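Local coordinates for protein D-hydantoinase (Ralstonia pickettii, PDB 1NFG) that probably catalyses the stereospecific hydrolysis of the cyclic amide bond of D-hydantoin derivatives, using two zinc ions per subunit, at residues 105-108 / 109-112. Residues are numbered along the deposited sequence; the frame is centred on the assembly and turned at random.
Sequences AKWD and GMAG
M110 lies over one face of the W107 indole, on the six-membered ring. Its SD sits 4.4 Å from the centroid of that ring, only 4° off the ring normal. CE is modelled over the same face, too close to the ring to be exact, so the CH-pi contact it makes is doubtful in detail. M110 is three residues further along the same helix. Its chain bends at the last torsion (chi3 -90°), which turns CE back towards K106, between its chain and the indole. There CE also touches K106 CG at 3.7 Å, where the lysine chain runs out extended. NE1 of W107 is hydrogen-bonded to D90 OD2. The rings of W107 and Y121 also pack edge-to-face. The CB of D108 points away from residues 109-112, and OD1 is hydrogen-bonded to Y121 OH.

The backbone follows the last turns of helix 100-111, with i to i+4 hydrogen bonds. G109 N hydrogen-bonds to A105 O at 3.0 Å, and M110 N to K106 O at 3.2 Å. A111 N hydrogen-bonds to W107 O at 2.8 Å. G112 N is still hydrogen-bonded to D108 O at 2.8 Å, although G112 has left helical geometry. The methyl of A111 packs on F73, Y119 and Y121.

This is a Met-aromatic contact at the C-terminal end of a helix. The helix links parallel strands 85-93 and 118-124 in a beta-alpha-beta unit of the amidohydrolase TIM barrel.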
ATOM      1  N   ALA A 105      39.307  21.448  -7.112  1.00 22.72           N
ATOM      2  CA  ALA A 105      40.686  21.867  -6.880  1.00 21.32           C
ATOM      3  C   ALA A 105      40.947  21.945  -5.380  1.00 20.54           C
ATOM      4  O   ALA A 105      41.989  21.503  -4.896  1.00 18.69           O
ATOM      5  CB  ALA A 105      40.932  23.227  -7.527  1.00 20.92           C
ATOM      6  N   LYS A 106      39.994  22.514  -4.647  1.00 20.68           N
ATOM      7  CA  LYS A 106      40.130  22.639  -3.202  1.00 22.17           C
ATOM      8  C   LYS A 106      40.230  21.262  -2.556  1.00 23.56           C
ATOM      9  O   LYS A 106      41.012  21.052  -1.618  1.00 23.91           O
ATOM     10  CB  LYS A 106      38.935  23.391  -2.623  1.00 21.95           C
ATOM     11  CG  LYS A 106      38.993  23.563  -1.119  1.00 23.07           C
ATOM     12  CD  LYS A 106      37.837  24.418  -0.637  1.00 27.51           C
ATOM     13  CE  LYS A 106      37.930  24.698   0.856  1.00 30.60           C
ATOM     14  NZ  LYS A 106      36.921  25.721   1.281  1.00 32.05           N
ATOM     15  N   TRP A 107      39.433  20.322  -3.063  1.00 23.77           N
ATOM     16  CA  TRP A 107      39.442  18.970  -2.530  1.00 24.32           C
ATOM     17  C   TRP A 107      40.783  18.310  -2.817  1.00 22.59           C
ATOM     18  O   TRP A 107      41.392  17.725  -1.915  1.00 21.16           O
ATOM     19  CB  TRP A 107      38.264  18.152  -3.096  1.00 26.53           C
ATOM     20  CG  TRP A 107      37.310  17.749  -2.006  1.00 26.62           C
ATOM     21  CD1 TRP A 107      37.147  16.500  -1.481  1.00 28.30           C
ATOM     22  CD2 TRP A 107      36.535  18.631  -1.181  1.00 27.86           C
ATOM     23  NE1 TRP A 107      36.335  16.548  -0.373  1.00 26.72           N
ATOM     24  CE2 TRP A 107      35.947  17.844  -0.164  1.00 27.30           C
ATOM     25  CE3 TRP A 107      36.290  20.011  -1.196  1.00 27.76           C
ATOM     26  CZ2 TRP A 107      35.131  18.393   0.832  1.00 27.37           C
ATOM     27  CZ3 TRP A 107      35.478  20.556  -0.203  1.00 26.81           C
ATOM     28  CH2 TRP A 107      34.910  19.746   0.796  1.00 26.91           C
ATOM     29  N   ASP A 108      41.252  18.417  -4.058  1.00 21.29           N
ATOM     30  CA  ASP A 108      42.549  17.849  -4.404  1.00 22.30           C
ATOM     31  C   ASP A 108      43.599  18.369  -3.417  1.00 23.45           C
ATOM     32  O   ASP A 108      44.483  17.627  -2.982  1.00 24.92           O
ATOM     33  CB  ASP A 108      42.952  18.232  -5.823  1.00 21.16           C
ATOM     34  CG  ASP A 108      42.125  17.524  -6.874  1.00 26.59           C
ATOM     35  OD1 ASP A 108      41.791  16.330  -6.666  1.00 28.12           O
ATOM     36  OD2 ASP A 108      41.822  18.150  -7.919  1.00 27.56           O
ATOM     37  N   GLY A 109      43.495  19.642  -3.051  1.00 22.07           N
ATOM     38  CA  GLY A 109      44.447  20.194  -2.114  1.00 21.63           C
ATOM     39  C   GLY A 109      44.424  19.431  -0.809  1.00 22.90           C
ATOM     40  O   GLY A 109      45.466  19.167  -0.212  1.00 23.08           O
ATOM     41  N   MET A 110      43.230  19.062  -0.363  1.00 24.70           N
ATOM     42  CA  MET A 110      43.085  18.331   0.890  1.00 25.67           C
ATOM     43  C   MET A 110      43.467  16.852   0.803  1.00 25.44           C
ATOM     44  O   MET A 110      44.053  16.303   1.737  1.00 24.59           O
ATOM     45  CB  MET A 110      41.646  18.435   1.385  1.00 28.09           C
ATOM     46  CG  MET A 110      41.203  19.834   1.759  1.00 30.46           C
ATOM     47  SD  MET A 110      39.424  19.885   2.117  1.00 34.37           S
ATOM     48  CE  MET A 110      38.837  20.230   0.500  1.00 31.18           C
ATOM     49  N   ALA A 111      43.132  16.210  -0.311  1.00 24.19           N
ATOM     50  CA  ALA A 111      43.413  14.788  -0.479  1.00 24.61           C
ATOM     51  C   ALA A 111      44.814  14.470  -1.002  1.00 25.14           C
ATOM     52  O   ALA A 111      45.538  13.663  -0.405  1.00 24.21           O
ATOM     53  CB  ALA A 111      42.367  14.166  -1.398  1.00 25.16           C
ATOM     54  N   GLY A 112      45.179  15.096  -2.120  1.00 24.48           N
ATOM     55  CA  GLY A 112      46.482  14.874  -2.726  1.00 24.50           C
ATOM     56  C   GLY A 112      47.642  14.688  -1.761  1.00 25.14           C
ATOM     57  O   GLY A 112      47.929  15.555  -0.924  1.00 25.48           O
TER